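Local atomic coordinates of uncharacterized protein (Neisseria meningitidis serogroup B, PDB entry 3NYM), a protein that is of unknown function but forms a largely helical two-subunit assembly and belongs to an uncharacterised protein family. Residues A[13-18]-A[24-29]; A[112-115]-A[120-123]. All blocks are in the same frame, centred on the assembly; numbering follows the deposited sequence.

Contact 1: A[13-18]-A[24-29]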
loop_
_atom_site.group_PDB
_atom_site.type_symbol
_atom_site.label_atom_id
_atom_site.label_comp_id
_atom_site.label_asym_id
_atom_site.label_seq_id
_atom_site.Cartn_x
_atom_site.Cartn_y
_atom_site.Cartn_z
ATOM N N ILE A 13 18.190 -3.197 6.559
ATOM C CA ILE A 13 18.481 -4.576 6.176
ATOM C C ILE A 13 18.664 -4.652 4.665
ATOM O O ILE A 13 19.519 -5.374 4.173
ATOM C CB ILE A 13 17.349 -5.534 6.584
ATOM C CG1 ILE A 13 17.150 -5.512 8.102
ATOM C CG2 ILE A 13 17.663 -6.936 6.113
ATOM C CD1 ILE A 13 15.834 -6.149 8.541
ATOM N N LEU A 14 17.855 -3.899 3.924
ATOM C CA LEU A 14 17.964 -3.911 2.463
ATOM C C LEU A 14 19.316 -3.345 2.015
ATOM O O LEU A 14 19.944 -3.870 1.091
ATOM C CB LEU A 14 16.793 -3.166 1.816
ATOM C CG LEU A 14 15.423 -3.808 2.058
ATOM C CD1 LEU A 14 14.327 -2.978 1.439
ATOM C CD2 LEU A 14 15.400 -5.251 1.506
ATOM N N ILE A 15 19.779 -2.294 2.682
ATOM C CA ILE A 15 21.119 -1.770 2.399
ATOM C C ILE A 15 22.171 -2.864 2.622
ATOM O O ILE A 15 23.063 -3.052 1.790
ATOM C CB ILE A 15 21.438 -0.528 3.250
ATOM C CG1 ILE A 15 20.563 0.653 2.821
ATOM C CG2 ILE A 15 22.916 -0.168 3.141
ATOM C CD1 ILE A 15 20.507 1.769 3.844
ATOM N N ASN A 16 22.045 -3.609 3.722
ATOM C CA ASN A 16 22.962 -4.717 4.000
ATOM C C ASN A 16 22.951 -5.778 2.903
ATOM O O ASN A 16 23.992 -6.297 2.518
ATOM C CB ASN A 16 22.656 -5.370 5.351
ATOM C CG ASN A 16 23.011 -4.479 6.521
ATOM O OD1 ASN A 16 23.822 -3.558 6.390
ATOM N ND2 ASN A 16 22.414 -4.753 7.679
ATOM N N VAL A 17 21.768 -6.108 2.401
ATOM C CA VAL A 17 21.690 -7.089 1.323
ATOM C C VAL A 17 22.451 -6.578 0.105
ATOM O O VAL A 17 23.197 -7.318 -0.544
ATOM C CB VAL A 17 20.229 -7.400 0.944
ATOM C CG1 VAL A 17 20.178 -8.337 -0.256
ATOM C CG2 VAL A 17 19.500 -8.005 2.132
ATOM N N GLY A 18 22.271 -5.299 -0.194
ATOM C CA GLY A 18 22.994 -4.668 -1.280
ATOM C C GLY A 18 24.500 -4.788 -1.123
ATOM O O GLY A 18 25.221 -5.019 -2.100
ATOM N N ASP A 24 26.744 0.001 -2.305
ATOM C CA ASP A 24 26.324 0.709 -1.098
ATOM C C ASP A 24 25.188 1.654 -1.445
ATOM O O ASP A 24 25.426 2.731 -1.984
ATOM C CB ASP A 24 27.497 1.517 -0.530
ATOM C CG ASP A 24 27.131 2.279 0.735
ATOM O OD1 ASP A 24 25.939 2.315 1.105
ATOM O OD2 ASP A 24 28.042 2.850 1.364
ATOM N N LEU A 25 23.960 1.260 -1.130
ATOM C CA LEU A 25 22.787 2.034 -1.538
ATOM C C LEU A 25 22.731 3.408 -0.880
ATOM O O LEU A 25 22.020 4.297 -1.355
ATOM C CB LEU A 25 21.487 1.255 -1.269
ATOM C CG LEU A 25 21.241 0.083 -2.225
ATOM C CD1 LEU A 25 20.070 -0.797 -1.768
ATOM C CD2 LEU A 25 21.027 0.599 -3.645
ATOM N N THR A 26 23.472 3.590 0.212
ATOM C CA THR A 26 23.472 4.892 0.881
ATOM C C THR A 26 24.199 5.947 0.061
ATOM O O THR A 26 24.068 7.131 0.333
ATOM C CB THR A 26 24.067 4.839 2.303
ATOM O OG1 THR A 26 25.458 4.529 2.236
ATOM C CG2 THR A 26 23.358 3.785 3.146
ATOM N N ASP A 27 24.949 5.512 -0.950
ATOM C CA ASP A 27 25.643 6.430 -1.860
ATOM C C ASP A 27 24.709 6.901 -2.984
ATOM O O ASP A 27 24.234 6.095 -3.787
ATOM C CB ASP A 27 26.899 5.768 -2.440
ATOM C CG ASP A 27 27.651 6.675 -3.402
ATOM O OD1 ASP A 27 27.211 7.830 -3.595
ATOM O OD2 ASP A 27 28.675 6.232 -3.970
ATOM N N PRO A 28 24.434 8.215 -3.032
ATOM C CA PRO A 28 23.523 8.804 -4.019
ATOM C C PRO A 28 23.839 8.415 -5.464
ATOM O O PRO A 28 22.912 8.251 -6.250
ATOM C CB PRO A 28 23.725 10.308 -3.825
ATOM C CG PRO A 28 24.135 10.444 -2.404
ATOM C CD PRO A 28 24.937 9.218 -2.077
ATOM N N LYS A 29 25.109 8.281 -5.818
ATOM C CA LYS A 29 25.453 7.980 -7.207
ATOM C C LYS A 29 25.122 6.535 -7.555
ATOM O O LYS A 29 25.132 6.144 -8.725
ATOM C CB LYS A 29 26.923 8.286 -7.515
ATOM C CG LYS A 29 27.923 7.296 -6.945
ATOM C CD LYS A 29 29.326 7.523 -7.532
ATOM C CE LYS A 29 30.420 6.954 -6.627
ATOM N NZ LYS A 29 30.677 7.835 -5.446
HETATM O O HOH W 1 23.714 -1.397 -0.367
#
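I15, on helix 13-20, meets the loop 24-27 through both of its branches, and T26 receives them with its methyl group. I15 CD1 lies 3.6 Å from T26 CG2, and I15 CG2 also approaches that methyl, at 4.0 Å, while the two side chains cross at about a right angle. This works because I15 CG1 stands anti to its carbonyl carbon (chi1 -68°), which leaves CG2 anti to the backbone N, so that two arms meet one T26 methyl. Next to it, I15 CG1 packs against L25 CB, and L25 itself reaches back toward the helix, its CD1 near L14 O. The polar part of the interface is indirect: a water donates to I15 O at 2.8 Å and accepts from L25 N at 2.8 Å, bridging the two backbones.

The position of T26 is set by D24. The hydroxyl T26 OG1 donates to D24 OD1 at a short 2.5 Å, and T26 N donates to the same oxygen at 2.9 Å; both reach it from one face of the carboxylate, clear of its plane. With OG1 thus tied down, CG2 is turned toward I15. Beyond it, D27 N bonds to D24 O, and D27 caps helix 28-31, its OD1 accepting from K29 N, while OD2 makes a salt bridge with K29 NZ through the syn lone pair. Outside these segments, L25 touches W43 and Y47, L14 packs on I108 and L111 of helix 83-113, and N16 bonds to Q72 of the second subunit. The arrangement is a helix-loop-helix connection with an Asx turn nested in a type I turn from D24 to D27, whose last residue is the N-cap of helix 28-31.

Contact 2: A[112-115]-A[120-123]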
loop_
_atom_site.group_PDB
_atom_site.type_symbol
_atom_site.label_atom_id
_atom_site.label_comp_id
_atom_site.label_asym_id
_atom_site.label_seq_id
_atom_site.Cartn_x
_atom_site.Cartn_y
_atom_site.Cartn_z
ATOM N N LEU A 112 16.596 -9.450 -4.955
ATOM C CA LEU A 112 16.441 -10.899 -5.124
ATOM C C LEU A 112 16.955 -11.391 -6.474
ATOM O O LEU A 112 17.412 -12.524 -6.587
ATOM C CB LEU A 112 14.975 -11.314 -4.957
ATOM C CG LEU A 112 14.459 -11.563 -3.542
ATOM C CD1 LEU A 112 12.950 -11.717 -3.560
ATOM C CD2 LEU A 112 15.101 -12.803 -2.959
ATOM N N SER A 113 16.859 -10.552 -7.501
ATOM C CA SER A 113 17.359 -10.916 -8.820
ATOM C C SER A 113 18.858 -10.660 -8.916
ATOM O O SER A 113 19.529 -11.190 -9.802
ATOM C CB SER A 113 16.650 -10.097 -9.898
ATOM O OG SER A 113 17.190 -8.788 -9.960
ATOM N N ALA A 114 19.368 -9.831 -8.006
ATOM C CA ALA A 114 20.781 -9.440 -7.975
ATOM C C ALA A 114 21.259 -8.849 -9.302
ATOM O O ALA A 114 22.431 -8.967 -9.662
ATOM C CB ALA A 114 21.665 -10.622 -7.561
ATOM N N GLU A 115 20.351 -8.206 -10.026
ATOM C CA GLU A 115 20.663 -7.753 -11.373
ATOM C C GLU A 115 21.704 -6.638 -11.398
ATOM O O GLU A 115 22.414 -6.471 -12.390
ATOM C CB GLU A 115 19.392 -7.337 -12.121
ATOM C CG GLU A 115 18.896 -5.939 -11.809
ATOM C CD GLU A 115 17.650 -5.582 -12.600
ATOM O OE1 GLU A 115 16.533 -5.867 -12.111
ATOM O OE2 GLU A 115 17.793 -5.023 -13.712
ATOM N N SER A 120 30.650 -11.212 -7.612
ATOM C CA SER A 120 30.206 -12.522 -8.072
ATOM C C SER A 120 29.134 -13.124 -7.163
ATOM O O SER A 120 28.838 -14.321 -7.235
ATOM C CB SER A 120 31.399 -13.466 -8.195
ATOM O OG SER A 120 32.154 -13.454 -7.000
ATOM N N PHE A 121 28.545 -12.293 -6.309
ATOM C CA PHE A 121 27.469 -12.761 -5.446
ATOM C C PHE A 121 26.365 -13.437 -6.245
ATOM O O PHE A 121 25.932 -12.931 -7.285
ATOM C CB PHE A 121 26.857 -11.619 -4.638
ATOM C CG PHE A 121 25.684 -12.050 -3.797
ATOM C CD1 PHE A 121 24.414 -12.117 -4.340
ATOM C CD2 PHE A 121 25.856 -12.405 -2.466
ATOM C CE1 PHE A 121 23.326 -12.525 -3.562
ATOM C CE2 PHE A 121 24.779 -12.807 -1.685
ATOM C CZ PHE A 121 23.513 -12.867 -2.236
ATOM N N SER A 122 25.901 -14.576 -5.741
ATOM C CA SER A 122 24.782 -15.282 -6.343
ATOM C C SER A 122 23.944 -15.933 -5.253
ATOM O O SER A 122 24.485 -16.549 -4.344
ATOM C CB SER A 122 25.289 -16.349 -7.317
ATOM O OG SER A 122 24.211 -16.929 -8.024
ATOM N N TRP A 123 22.625 -15.783 -5.326
ATOM C CA TRP A 123 21.747 -16.454 -4.378
ATOM C C TRP A 123 21.760 -17.961 -4.642
ATOM O O TRP A 123 21.801 -18.387 -5.799
ATOM C CB TRP A 123 20.317 -15.943 -4.521
ATOM C CG TRP A 123 20.110 -14.504 -4.128
ATOM C CD1 TRP A 123 19.886 -13.443 -4.970
ATOM C CD2 TRP A 123 20.072 -13.973 -2.792
ATOM N NE1 TRP A 123 19.713 -12.284 -4.234
ATOM C CE2 TRP A 123 19.821 -12.583 -2.900
ATOM C CE3 TRP A 123 20.212 -14.536 -1.519
ATOM C CZ2 TRP A 123 19.731 -11.748 -1.777
ATOM C CZ3 TRP A 123 20.105 -13.704 -0.402
ATOM C CH2 TRP A 123 19.871 -12.323 -0.544
#
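W123 lays its indole beside the backbone carbonyl of L112, close to the end of helix 83-113. W123 CD1 comes within 3.1 Å of L112 O, and W123 NE1 is 3.3 Å from the same oxygen but at too poor an angle for a hydrogen bond; the indole N-H is instead taken by L111 O, one residue back. A114 CB adds a second, apolar touch, 4.2 Å from W123 NE1, and also lies at the edge of the F121 ring, 4.5 Å from F121 CD1.

Two side-chain conformations set up this packing. W123 CG is anti to the carbonyl carbon, beside the backbone N (chi1 -67°), and with chi2 at 107° this brings CD1 and NE1 to the L112 carbonyl, which meets the ring obliquely. F121 has its CG anti to the backbone N (chi1 176°), which carries its ring back over the indole: F121 CE1 sits 3.5 Å above the W123 plane, over the ring centre, with W123 CD1 near the edge of the phenyl. The phenyl thus presents an edge to the indole face.

At A114 the chain leaves the helix with a positive phi, and its methyl faces the two aromatic rings. S113 shapes the exit: its OG accepts from E115 N at 3.2 Å, an ST turn, and is also hydrogen-bonded to T110 O. The CB of L112 is directed away from 120-123, and its side chain packs on L87 of the second subunit, while Q21 touches A114, F121 and W123. F121 lies near a bound diethylene glycol, probably from the crystallisation liquor. This is packing of a C-terminal tail on a helix end, with a tryptophan N-H bonded to a carbonyl of the helix's last turn.

Contact 1 comes first along the chain, joining helix 13-20 to the loop that leads into helix 28-31; contact 2 follows near the C-terminus, where the chain leaves helix 83-113 and turns back on it. Their centres lie about 14 Å apart, on the same side of the chain's centre, and they meet directly, V17 CG1 packing 3.8 Å from W123 CZ2. Helix 13-20 therefore has neighbours in both the first connecting loop and the C-terminal tail, while its buried side also rests on helix 83-113. The V17-W123 packing brings the N- and C-terminal parts of this helical protein together, and both contacts also touch the second subunit.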